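CREG-like beta-barrel domain-containing protein (Agrobacterium tumefaciens, PDB 3DNH) is of unknown function but, as a CREG-like beta-barrel protein of the pyridoxamine 5'-phosphate oxidase family, may bind a flavin such as FMN. Local coordinates at residues T46-S51 / A80-T85; T85-S90 / V110-R115; A179-A184 / V241-Q246. All blocks are in the same frame, centred on the assembly; numbering follows the deposited sequence.

Contact 1 of 3, residues T46-S51 / A80-T85; sequences TLDPVS and ARNMET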
ATOM      1  N   THR A  46       3.076  12.875   1.785  1.00 39.46           N
ATOM      2  CA  THR A  46       3.358  14.028   2.585  1.00 38.96           C
ATOM      3  C   THR A  46       4.314  14.852   1.685  1.00 38.63           C
ATOM      4  O   THR A  46       4.822  14.341   0.670  1.00 38.06           O
ATOM      5  CB  THR A  46       3.954  13.366   3.847  1.00 40.23           C
ATOM      6  OG1 THR A  46       3.103  13.460   5.005  1.00 45.89           O
ATOM      7  CG2 THR A  46       5.402  13.428   4.046  1.00 33.78           C
ATOM      8  N   LEU A  47       4.533  16.124   2.017  1.00 38.88           N
ATOM      9  CA  LEU A  47       5.427  16.968   1.205  1.00 38.18           C
ATOM     10  C   LEU A  47       6.704  17.338   1.948  1.00 38.60           C
ATOM     11  O   LEU A  47       6.669  17.760   3.111  1.00 39.08           O
ATOM     12  CB  LEU A  47       4.714  18.249   0.721  1.00 38.20           C
ATOM     13  CG  LEU A  47       3.483  18.174  -0.211  1.00 38.94           C
ATOM     14  CD1 LEU A  47       2.847  19.577  -0.356  1.00 35.37           C
ATOM     15  CD2 LEU A  47       3.830  17.608  -1.603  1.00 34.51           C
ATOM     16  N   ASP A  48       7.835  17.206   1.264  1.00 38.81           N
ATOM     17  CA  ASP A  48       9.085  17.618   1.837  1.00 38.11           C
ATOM     18  C   ASP A  48       9.175  19.147   1.860  1.00 38.82           C
ATOM     19  O   ASP A  48       8.941  19.810   0.843  1.00 39.17           O
ATOM     20  CB  ASP A  48      10.257  16.991   1.124  1.00 37.52           C
ATOM     21  CG  ASP A  48      11.555  17.209   1.866  1.00 38.27           C
ATOM     22  OD1 ASP A  48      12.123  18.326   1.766  1.00 39.29           O
ATOM     23  OD2 ASP A  48      11.996  16.275   2.573  1.00 39.12           O
ATOM     24  N   PRO A  49       9.489  19.718   3.041  1.00 39.51           N
ATOM     25  CA  PRO A  49       9.540  21.186   3.189  1.00 39.59           C
ATOM     26  C   PRO A  49      10.605  21.940   2.392  1.00 39.85           C
ATOM     27  O   PRO A  49      10.453  23.147   2.188  1.00 41.11           O
ATOM     28  CB  PRO A  49       9.746  21.390   4.685  1.00 39.48           C
ATOM     29  CG  PRO A  49      10.234  20.122   5.210  1.00 39.84           C
ATOM     30  CD  PRO A  49       9.742  19.024   4.315  1.00 39.29           C
ATOM     31  N   VAL A  50      11.696  21.280   1.999  1.00 39.58           N
ATOM     32  CA  VAL A  50      12.800  21.955   1.296  1.00 38.34           C
ATOM     33  C   VAL A  50      12.791  21.583  -0.185  1.00 37.75           C
ATOM     34  O   VAL A  50      12.858  22.448  -1.060  1.00 36.21           O
ATOM     35  CB  VAL A  50      14.220  21.611   1.910  1.00 38.53           C
ATOM     36  CG1 VAL A  50      15.357  22.301   1.146  1.00 38.22           C
ATOM     37  CG2 VAL A  50      14.303  21.977   3.395  1.00 38.99           C
ATOM     38  N   SER A  51      12.691  20.285  -0.456  1.00 37.22           N
ATOM     39  CA  SER A  51      12.891  19.776  -1.810  1.00 37.08           C
ATOM     40  C   SER A  51      11.631  19.885  -2.649  1.00 37.18           C
ATOM     41  O   SER A  51      11.701  20.004  -3.857  1.00 37.79           O
ATOM     42  CB  SER A  51      13.403  18.337  -1.776  1.00 37.19           C
ATOM     43  OG  SER A  51      12.428  17.471  -1.203  1.00 35.06           O
ATOM     44  N   ALA A  80       5.722  12.682   9.894  1.00 39.56           N
ATOM     45  CA  ALA A  80       5.278  13.548  11.008  1.00 38.93           C
ATOM     46  C   ALA A  80       5.833  14.957  10.859  1.00 38.55           C
ATOM     47  O   ALA A  80       5.060  15.935  10.910  1.00 39.14           O
ATOM     48  CB  ALA A  80       5.671  12.971  12.356  1.00 38.80           C
ATOM     49  N   ARG A  81       7.166  15.055  10.676  1.00 37.66           N
ATOM     50  CA  ARG A  81       7.846  16.310  10.431  1.00 37.31           C
ATOM     51  C   ARG A  81       7.206  17.041   9.261  1.00 37.34           C
ATOM     52  O   ARG A  81       6.891  18.239   9.379  1.00 36.32           O
ATOM     53  CB  ARG A  81       9.347  16.084  10.141  1.00 36.74           C
ATOM     54  CG  ARG A  81      10.294  17.343  10.217  1.00 37.11           C
ATOM     55  CD  ARG A  81      10.381  18.168   8.905  1.00 38.08           C
ATOM     56  NE  ARG A  81      10.515  17.299   7.718  1.00 40.43           N
ATOM     57  CZ  ARG A  81      11.652  16.767   7.297  1.00 38.21           C
ATOM     58  NH1 ARG A  81      12.796  17.021   7.943  1.00 37.01           N
ATOM     59  NH2 ARG A  81      11.655  15.986   6.223  1.00 38.84           N
ATOM     60  N   ASN A  82       7.058  16.342   8.130  1.00 37.06           N
ATOM     61  CA  ASN A  82       6.548  16.980   6.904  1.00 38.46           C
ATOM     62  C   ASN A  82       5.188  17.600   7.172  1.00 39.46           C
ATOM     63  O   ASN A  82       4.955  18.779   6.844  1.00 39.42           O
ATOM     64  CB  ASN A  82       6.479  15.999   5.722  1.00 38.83           C
ATOM     65  CG  ASN A  82       7.847  15.596   5.209  1.00 37.97           C
ATOM     66  OD1 ASN A  82       8.835  16.244   5.517  1.00 38.02           O
ATOM     67  ND2 ASN A  82       7.915  14.496   4.442  1.00 33.92           N
HETATM   68  N   MSE A  83       4.323  16.817   7.816  1.00 40.14           N
HETATM   69  CA  MSE A  83       2.989  17.257   8.201  1.00 42.73           C
HETATM   70  C   MSE A  83       2.956  18.454   9.176  1.00 43.11           C
HETATM   71  O   MSE A  83       2.052  19.271   9.092  1.00 42.53           O
HETATM   72  CB  MSE A  83       2.179  16.076   8.747  1.00 42.61           C
HETATM   73  CG  MSE A  83       1.771  15.080   7.660  1.00 43.80           C
HETATM   74 SE   MSE A  83       0.596  13.644   8.286  0.90 48.49          SE
HETATM   75  CE  MSE A  83       1.893  12.575   9.354  1.00 41.87           C
ATOM     76  N   GLU A  84       3.947  18.573  10.069  1.00 44.27           N
ATOM     77  CA  GLU A  84       4.120  19.813  10.871  1.00 45.85           C
ATOM     78  C   GLU A  84       4.320  21.008   9.946  1.00 45.91           C
ATOM     79  O   GLU A  84       3.675  22.037  10.098  1.00 46.79           O
ATOM     80  CB  GLU A  84       5.341  19.760  11.810  1.00 45.53           C
ATOM     81  CG  GLU A  84       5.144  19.162  13.196  1.00 48.85           C
ATOM     82  CD  GLU A  84       3.785  19.494  13.855  1.00 54.63           C
ATOM     83  OE1 GLU A  84       3.730  20.412  14.710  1.00 55.24           O
ATOM     84  OE2 GLU A  84       2.770  18.806  13.532  1.00 57.39           O
ATOM     85  N   THR A  85       5.228  20.853   8.991  1.00 46.45           N
ATOM     86  CA  THR A  85       5.594  21.927   8.067  1.00 45.76           C
ATOM     87  C   THR A  85       4.473  22.301   7.061  1.00 45.32           C
ATOM     88  O   THR A  85       4.321  23.476   6.740  1.00 45.43           O
ATOM     89  CB  THR A  85       6.934  21.618   7.345  1.00 46.00           C
ATOM     90  OG1 THR A  85       6.826  20.416   6.578  1.00 46.47           O
ATOM     91  CG2 THR A  85       8.080  21.448   8.357  1.00 46.29           C
TER
HETATM   92  O   HOH W   1       6.263  20.098   4.109  1.00 41.25           O
HETATM   93  O   HOH W   2      10.710  14.071   3.476  1.00 35.73           O
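Two successive bends, chi2 -86° and chi3 -44°, bring the R81 guanidinium alongside N82, so that its NE/NH2 edge meets the amide of N82 while P49 covers it. P49 CG sits over one face of the group, 3.8 Å from R81 NE. In the guanidinium plane, R81 NE and NH2 both bond to N82 OD1, at 3.0 and 2.9 Å, from the same face of the amide. This double grip fixes the rotation of the amide; the P49 and N82 side chains cross at about a right angle, P49 CD 3.2 Å from N82 OD1. D48 adds a long salt bridge, OD2 to R81 NH2 at 3.7 Å, with the two planes 75° apart. Its OD1 closes an Asx turn with V50 N and also bonds T12 of the second subunit, whose carbonyl receives R81 NH2. Two waters complete the seam: one joins D48 OD2 to N82 ND2, the other gives one proton to L47 O and one to T85 OG1. Buried T46 OG1 meets only carbon and selenium here, M83 CG lying 3.4 Å away, and it has no polar partner. Helix 78-85 thus rests on the end of strand 41-47, which pairs with strand 54-63 through T46 and Y55, while M83 reaches I89 of strand 88-93 and Y147 of strand 144-157.

Contact 2 of 3, residues T85-S90 / V110-R115; sequences TDARIS and VGRADR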
ATOM      1  N   THR A  85       5.228  20.853   8.991  1.00 46.45           N
ATOM      2  CA  THR A  85       5.594  21.927   8.067  1.00 45.76           C
ATOM      3  C   THR A  85       4.473  22.301   7.061  1.00 45.32           C
ATOM      4  O   THR A  85       4.321  23.476   6.740  1.00 45.43           O
ATOM      5  CB  THR A  85       6.934  21.618   7.345  1.00 46.00           C
ATOM      6  OG1 THR A  85       6.826  20.416   6.578  1.00 46.47           O
ATOM      7  CG2 THR A  85       8.080  21.448   8.357  1.00 46.29           C
ATOM      8  N   ASP A  86       3.685  21.311   6.606  1.00 43.62           N
ATOM      9  CA  ASP A  86       2.665  21.482   5.560  1.00 41.98           C
ATOM     10  C   ASP A  86       1.658  20.331   5.689  1.00 41.59           C
ATOM     11  O   ASP A  86       2.022  19.146   5.523  1.00 40.45           O
ATOM     12  CB  ASP A  86       3.344  21.447   4.180  1.00 42.13           C
ATOM     13  CG  ASP A  86       2.398  21.774   3.018  1.00 42.54           C
ATOM     14  OD1 ASP A  86       1.184  21.481   3.061  1.00 43.26           O
ATOM     15  OD2 ASP A  86       2.910  22.318   2.016  1.00 44.27           O
ATOM     16  N   ALA A  87       0.398  20.671   5.976  1.00 39.53           N
ATOM     17  CA  ALA A  87      -0.604  19.643   6.306  1.00 38.78           C
ATOM     18  C   ALA A  87      -1.249  18.959   5.091  1.00 38.06           C
ATOM     19  O   ALA A  87      -2.042  18.053   5.272  1.00 38.40           O
ATOM     20  CB  ALA A  87      -1.699  20.222   7.257  1.00 38.66           C
ATOM     21  N   ARG A  88      -0.932  19.390   3.869  1.00 37.49           N
ATOM     22  CA  ARG A  88      -1.496  18.780   2.661  1.00 37.80           C
ATOM     23  C   ARG A  88      -0.971  17.351   2.487  1.00 37.79           C
ATOM     24  O   ARG A  88       0.255  17.116   2.438  1.00 38.77           O
ATOM     25  CB  ARG A  88      -1.192  19.614   1.417  1.00 37.29           C
ATOM     26  CG  ARG A  88      -1.850  20.977   1.457  1.00 37.81           C
ATOM     27  CD  ARG A  88      -1.513  21.752   0.219  1.00 40.31           C
ATOM     28  NE  ARG A  88      -0.115  22.134   0.197  1.00 40.47           N
ATOM     29  CZ  ARG A  88       0.477  22.754  -0.821  1.00 42.65           C
ATOM     30  NH1 ARG A  88       1.751  23.071  -0.725  1.00 40.10           N
ATOM     31  NH2 ARG A  88      -0.195  23.054  -1.929  1.00 43.73           N
ATOM     32  N   ILE A  89      -1.901  16.400   2.452  1.00 38.06           N
ATOM     33  CA  ILE A  89      -1.578  14.958   2.352  1.00 36.98           C
ATOM     34  C   ILE A  89      -2.478  14.262   1.343  1.00 38.03           C
ATOM     35  O   ILE A  89      -3.514  14.812   0.934  1.00 37.74           O
ATOM     36  CB  ILE A  89      -1.700  14.206   3.729  1.00 36.88           C
ATOM     37  CG1 ILE A  89      -3.132  14.185   4.301  1.00 36.90           C
ATOM     38  CG2 ILE A  89      -0.728  14.831   4.768  1.00 36.77           C
ATOM     39  CD1 ILE A  89      -3.333  13.073   5.423  1.00 34.81           C
ATOM     40  N   SER A  90      -2.079  13.045   0.944  1.00 38.43           N
ATOM     41  CA  SER A  90      -2.934  12.163   0.166  1.00 37.90           C
ATOM     42  C   SER A  90      -2.844  10.754   0.755  1.00 38.40           C
ATOM     43  O   SER A  90      -1.773  10.340   1.192  1.00 38.37           O
ATOM     44  CB  SER A  90      -2.515  12.150  -1.311  1.00 36.88           C
ATOM     45  OG  SER A  90      -3.373  11.314  -2.088  1.00 36.15           O
ATOM     46  N   VAL A 110      -7.620  13.047  -0.962  1.00 37.38           N
ATOM     47  CA  VAL A 110      -6.690  14.154  -0.862  1.00 36.50           C
ATOM     48  C   VAL A 110      -7.249  15.188   0.106  1.00 36.44           C
ATOM     49  O   VAL A 110      -8.414  15.528   0.017  1.00 36.83           O
ATOM     50  CB  VAL A 110      -6.409  14.744  -2.255  1.00 35.47           C
ATOM     51  CG1 VAL A 110      -5.507  15.970  -2.165  1.00 35.13           C
ATOM     52  CG2 VAL A 110      -5.831  13.663  -3.169  1.00 33.05           C
ATOM     53  N   GLY A 111      -6.424  15.695   1.025  1.00 37.67           N
ATOM     54  CA  GLY A 111      -6.893  16.756   1.940  1.00 37.60           C
ATOM     55  C   GLY A 111      -5.851  17.222   2.931  1.00 38.67           C
ATOM     56  O   GLY A 111      -4.670  17.309   2.591  1.00 38.44           O
ATOM     57  N   ARG A 112      -6.285  17.550   4.151  1.00 39.40           N
ATOM     58  CA  ARG A 112      -5.357  18.011   5.202  1.00 39.19           C
ATOM     59  C   ARG A 112      -5.303  17.071   6.394  1.00 39.98           C
ATOM     60  O   ARG A 112      -6.298  16.450   6.751  1.00 40.59           O
ATOM     61  CB  ARG A 112      -5.646  19.458   5.628  1.00 38.94           C
ATOM     62  CG  ARG A 112      -5.284  20.470   4.550  1.00 37.80           C
ATOM     63  CD  ARG A 112      -5.799  21.868   4.825  1.00 38.81           C
ATOM     64  NE  ARG A 112      -5.432  22.705   3.682  1.00 40.29           N
ATOM     65  CZ  ARG A 112      -4.232  23.259   3.488  1.00 41.25           C
ATOM     66  NH1 ARG A 112      -4.010  23.951   2.374  1.00 40.86           N
ATOM     67  NH2 ARG A 112      -3.258  23.135   4.393  1.00 40.51           N
ATOM     68  N   ALA A 113      -4.096  16.911   6.946  1.00 39.87           N
ATOM     69  CA  ALA A 113      -3.877  16.157   8.163  1.00 39.24           C
ATOM     70  C   ALA A 113      -4.088  17.099   9.331  1.00 39.28           C
ATOM     71  O   ALA A 113      -3.205  17.936   9.630  1.00 39.27           O
ATOM     72  CB  ALA A 113      -2.467  15.632   8.184  1.00 40.42           C
ATOM     73  N   ASP A 114      -5.241  16.966   9.989  1.00 37.97           N
ATOM     74  CA  ASP A 114      -5.583  17.750  11.144  1.00 37.66           C
ATOM     75  C   ASP A 114      -5.191  16.961  12.388  1.00 39.07           C
ATOM     76  O   ASP A 114      -5.654  15.840  12.614  1.00 37.57           O
ATOM     77  CB  ASP A 114      -7.096  18.003  11.192  1.00 37.47           C
ATOM     78  CG  ASP A 114      -7.568  19.045  10.197  1.00 38.12           C
ATOM     79  OD1 ASP A 114      -6.822  20.001   9.913  1.00 34.00           O
ATOM     80  OD2 ASP A 114      -8.714  18.931   9.694  1.00 37.81           O
ATOM     81  N   ARG A 115      -4.397  17.574  13.239  1.00 39.45           N
ATOM     82  CA  ARG A 115      -4.063  16.958  14.501  1.00 40.59           C
ATOM     83  C   ARG A 115      -5.292  16.826  15.424  1.00 40.91           C
ATOM     84  O   ARG A 115      -6.032  17.792  15.657  1.00 40.36           O
ATOM     85  CB  ARG A 115      -2.946  17.767  15.140  1.00 42.56           C
ATOM     86  CG  ARG A 115      -2.137  16.969  16.088  1.00 46.63           C
ATOM     87  CD  ARG A 115      -0.935  16.297  15.448  1.00 48.90           C
ATOM     88  NE  ARG A 115      -0.038  16.115  16.571  1.00 53.60           N
ATOM     89  CZ  ARG A 115       0.917  16.970  16.914  1.00 53.42           C
ATOM     90  NH1 ARG A 115       1.167  18.031  16.166  1.00 55.23           N
ATOM     91  NH2 ARG A 115       1.641  16.741  17.993  1.00 54.54           N
TER
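A87 O takes A113 N at 2.9 Å and, more weakly, a CA-H contact from R112 CA at 3.3 Å. Just beyond A87, strand 88-93 pairs with strand 106-115 in the antiparallel six-stranded barrel, of the kind found in the FMN-binding pyridoxamine 5'-phosphate oxidase family. I89 and G111 form the hydrogen-bonded pair, exchanging I89 N to G111 O and G111 N to I89 O; R88 with R112 and S90 with V110 are the non-hydrogen-bonded pairs flanking it. The short strand segments run 118° apart, well short of a straight antiparallel alignment, consistent with the twist and coiling of strands in a barrel.

On the face that carries R88 and R112, the two arginines lie side by side and point the same way, their guanidinium planes only 6° apart. What covers R112, however, is the R88 aliphatic chain: R88 CG stands over one face of the guanidinium, 3.8 Å from R112 NH1. The R88 head is turned to D86, the first residue beyond helix 78-85, and meets it side-on, NE to OD1 and NH1 to OD2, both through syn lone pairs. D86 OD1 also takes R88 N, closing an Asx turn that leads into the strand. The carboxylate probably eases the closeness of two positive groups. Y53 of the second subunit makes a cation-pi contact with R88.

I89 and A113 meet away from the arginines, where M83 of the helix also packs on A113. With chi1 64°, I89 CG1 stands between its backbone N and carbonyl carbon, placed so that CD1, with chi2 extended, reaches A113 CB at 3.9 Å, a distance I89 CG2 matches.

Contact 3 of 3, residues A179-A184 / V241-Q246; sequences AEELMA and VETLKQ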
ATOM      1  N   ALA A 179     -29.986  10.872  13.808  1.00 35.74           N
ATOM      2  CA  ALA A 179     -29.655   9.576  14.450  1.00 36.90           C
ATOM      3  C   ALA A 179     -29.009   9.671  15.841  1.00 37.11           C
ATOM      4  O   ALA A 179     -28.428   8.692  16.300  1.00 35.89           O
ATOM      5  CB  ALA A 179     -28.741   8.747  13.542  1.00 34.41           C
ATOM      6  N   GLU A 180     -29.157  10.809  16.529  1.00 38.00           N
ATOM      7  CA  GLU A 180     -28.547  10.960  17.863  1.00 39.26           C
ATOM      8  C   GLU A 180     -28.928   9.856  18.846  1.00 39.46           C
ATOM      9  O   GLU A 180     -28.089   9.439  19.633  1.00 39.25           O
ATOM     10  CB  GLU A 180     -28.801  12.340  18.486  1.00 40.40           C
ATOM     11  CG  GLU A 180     -30.014  13.089  17.972  1.00 43.04           C
ATOM     12  CD  GLU A 180     -29.832  13.584  16.546  1.00 44.81           C
ATOM     13  OE1 GLU A 180     -30.550  13.078  15.670  1.00 45.64           O
ATOM     14  OE2 GLU A 180     -28.974  14.456  16.293  1.00 47.96           O
ATOM     15  N   GLU A 181     -30.180   9.377  18.799  1.00 39.61           N
ATOM     16  CA  GLU A 181     -30.603   8.253  19.652  1.00 40.08           C
ATOM     17  C   GLU A 181     -29.769   6.979  19.443  1.00 39.89           C
ATOM     18  O   GLU A 181     -29.291   6.375  20.421  1.00 40.80           O
ATOM     19  CB  GLU A 181     -32.111   7.959  19.506  1.00 40.11           C
ATOM     20  CG  GLU A 181     -32.413   6.459  19.678  1.00 43.47           C
ATOM     21  CD  GLU A 181     -33.745   6.142  20.328  1.00 46.41           C
ATOM     22  OE1 GLU A 181     -34.548   7.083  20.537  1.00 50.62           O
ATOM     23  OE2 GLU A 181     -33.978   4.946  20.634  1.00 46.82           O
ATOM     24  N   LEU A 182     -29.595   6.557  18.185  1.00 39.48           N
ATOM     25  CA  LEU A 182     -28.703   5.416  17.854  1.00 39.31           C
ATOM     26  C   LEU A 182     -27.264   5.651  18.316  1.00 39.44           C
ATOM     27  O   LEU A 182     -26.605   4.765  18.869  1.00 38.38           O
ATOM     28  CB  LEU A 182     -28.664   5.219  16.334  1.00 39.30           C
ATOM     29  CG  LEU A 182     -27.734   4.114  15.834  1.00 38.15           C
ATOM     30  CD1 LEU A 182     -28.293   2.739  16.188  1.00 33.34           C
ATOM     31  CD2 LEU A 182     -27.517   4.224  14.317  1.00 40.22           C
HETATM   32  N   MSE A 183     -26.774   6.852  18.043  1.00 38.84           N
HETATM   33  CA  MSE A 183     -25.379   7.184  18.327  1.00 39.22           C
HETATM   34  C   MSE A 183     -25.150   7.249  19.841  1.00 39.12           C
HETATM   35  O   MSE A 183     -24.091   6.856  20.317  1.00 38.93           O
HETATM   36  CB  MSE A 183     -24.990   8.495  17.612  1.00 39.28           C
HETATM   37  CG  MSE A 183     -25.083   8.421  16.045  1.00 39.80           C
HETATM   38 SE   MSE A 183     -24.460   6.681  15.240  0.80 50.03          SE
HETATM   39  CE  MSE A 183     -22.580   6.658  15.753  1.00 43.54           C
ATOM     40  N   ALA A 184     -26.153   7.726  20.589  1.00 38.66           N
ATOM     41  CA  ALA A 184     -26.107   7.668  22.052  1.00 38.95           C
ATOM     42  C   ALA A 184     -26.052   6.211  22.568  1.00 39.20           C
ATOM     43  O   ALA A 184     -25.549   5.961  23.659  1.00 39.76           O
ATOM     44  CB  ALA A 184     -27.285   8.432  22.672  1.00 38.72           C
ATOM     45  N   VAL A 241     -30.815   3.728   9.587  1.00 39.17           N
ATOM     46  CA  VAL A 241     -31.297   3.430  10.952  1.00 40.40           C
ATOM     47  C   VAL A 241     -31.053   4.658  11.858  1.00 40.56           C
ATOM     48  O   VAL A 241     -29.986   5.258  11.829  1.00 38.13           O
ATOM     49  CB  VAL A 241     -30.601   2.146  11.494  1.00 40.92           C
ATOM     50  CG1 VAL A 241     -30.712   2.057  13.005  1.00 41.13           C
ATOM     51  CG2 VAL A 241     -31.242   0.906  10.830  1.00 41.64           C
ATOM     52  N   GLU A 242     -32.065   5.062  12.627  1.00 39.99           N
ATOM     53  CA  GLU A 242     -31.942   6.338  13.366  1.00 40.55           C
ATOM     54  C   GLU A 242     -32.157   6.199  14.866  1.00 40.06           C
ATOM     55  O   GLU A 242     -31.662   7.002  15.667  1.00 38.77           O
ATOM     56  CB  GLU A 242     -32.867   7.399  12.760  1.00 41.11           C
ATOM     57  CG  GLU A 242     -32.234   8.065  11.539  1.00 40.98           C
ATOM     58  CD  GLU A 242     -33.065   9.203  11.004  1.00 42.99           C
ATOM     59  OE1 GLU A 242     -34.292   9.282  11.313  1.00 43.11           O
ATOM     60  OE2 GLU A 242     -32.480  10.023  10.258  1.00 45.89           O
ATOM     61  N   THR A 243     -32.824   5.111  15.226  1.00 40.56           N
ATOM     62  CA  THR A 243     -33.199   4.849  16.604  1.00 40.97           C
ATOM     63  C   THR A 243     -32.820   3.456  17.008  1.00 41.14           C
ATOM     64  O   THR A 243     -32.498   2.588  16.167  1.00 40.51           O
ATOM     65  CB  THR A 243     -34.726   5.018  16.821  1.00 41.31           C
ATOM     66  OG1 THR A 243     -35.431   4.009  16.081  1.00 41.19           O
ATOM     67  CG2 THR A 243     -35.192   6.404  16.387  1.00 40.83           C
ATOM     68  N   LEU A 244     -32.874   3.218  18.312  1.00 41.44           N
ATOM     69  CA  LEU A 244     -32.562   1.895  18.823  1.00 41.37           C
ATOM     70  C   LEU A 244     -33.610   0.886  18.350  1.00 40.45           C
ATOM     71  O   LEU A 244     -33.260  -0.222  17.934  1.00 39.76           O
ATOM     72  CB  LEU A 244     -32.486   1.909  20.352  1.00 42.24           C
ATOM     73  CG  LEU A 244     -32.094   0.577  20.997  1.00 43.34           C
ATOM     74  CD1 LEU A 244     -30.609   0.318  20.784  1.00 47.07           C
ATOM     75  CD2 LEU A 244     -32.395   0.639  22.471  1.00 45.50           C
ATOM     76  N   LYS A 245     -34.888   1.265  18.436  1.00 39.92           N
ATOM     77  CA  LYS A 245     -35.965   0.416  17.929  1.00 39.83           C
ATOM     78  C   LYS A 245     -35.680   0.010  16.490  1.00 39.07           C
ATOM     79  O   LYS A 245     -35.801  -1.163  16.154  1.00 38.24           O
ATOM     80  CB  LYS A 245     -37.348   1.095  18.006  1.00 40.23           C
ATOM     81  CG  LYS A 245     -38.476   0.089  17.783  1.00 43.46           C
ATOM     82  CD  LYS A 245     -39.837   0.550  18.324  1.00 46.25           C
ATOM     83  CE  LYS A 245     -40.639  -0.649  18.800  1.00 49.30           C
ATOM     84  NZ  LYS A 245     -39.870  -1.440  19.809  1.00 50.82           N
ATOM     85  N   GLN A 246     -35.280   0.979  15.657  1.00 38.67           N
ATOM     86  CA  GLN A 246     -35.003   0.717  14.252  1.00 38.68           C
ATOM     87  C   GLN A 246     -33.782  -0.175  14.101  1.00 39.31           C
ATOM     88  O   GLN A 246     -33.754  -1.042  13.235  1.00 39.04           O
ATOM     89  CB  GLN A 246     -34.854   2.007  13.441  1.00 37.90           C
ATOM     90  CG  GLN A 246     -36.153   2.829  13.311  1.00 37.97           C
ATOM     91  CD  GLN A 246     -35.919   4.166  12.635  1.00 38.18           C
ATOM     92  OE1 GLN A 246     -34.782   4.608  12.463  1.00 37.40           O
ATOM     93  NE2 GLN A 246     -37.004   4.824  12.247  1.00 38.82           N
TER
HETATM   94  O   HOH W   3     -32.625   9.542  16.660  1.00 45.12           O
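Two hydrogen bonds span the contact, and each ties one helix start to the other. L244 N donates to E181 OE2 at 3.1 Å, meeting the oxygen from above the carboxylate plane. In return L182 N reaches E242 O at 3.3 Å, again well off the carbonyl plane. A179 CA adds a CA-H contact to the same oxygen at 3.5 Å, and a water that takes E181 N donates to it at 2.9 Å, so E242 O is approached by L182 N, by A179 CA and, through the water, by E181 N. A capping box opens helix 244-254: T243 OG1, swung by chi1 66° toward the N-H groups of the first turn, accepts Q246 N, while Q246 OE1 turns back to E242 N and, weakly, to T243 N. The E181 carboxylate lies at that same helix start, where its negative charge is probably favoured.

Apolar contacts join L182 and V241. Their side chains cross at about a right angle, CD1 of L182 4.1 Å from CG1 of V241, and both residues also touch F247. V241 O is buried against L182 CD2, at 3.7 Å, with no polar partner. E242 CG also lies by A179 CB, and the E242 carboxylate forms a salt bridge with R240.

How the contacts relate
From the N terminus, contact 1 closes first: it brings the end of strand 41-47 against helix 78-85, around a loop that holds strands 54-63 and 69-74. Contact 2 starts at T85, which the two share, and closes the shorter connection from strand 88-93 to strand 106-115. The pair adjoin without nesting or crossing; L47 packs against D86 and R88, E84 forms a salt bridge with R115, and both sites touch the second subunit. Contact 3 follows in series, closing residues 185-240, including the separate three-stranded sheet, by joining helices 180-194 and 244-254. Its nearest atoms lie about 19 Å from contact 2 and about 25 Å from contact 1.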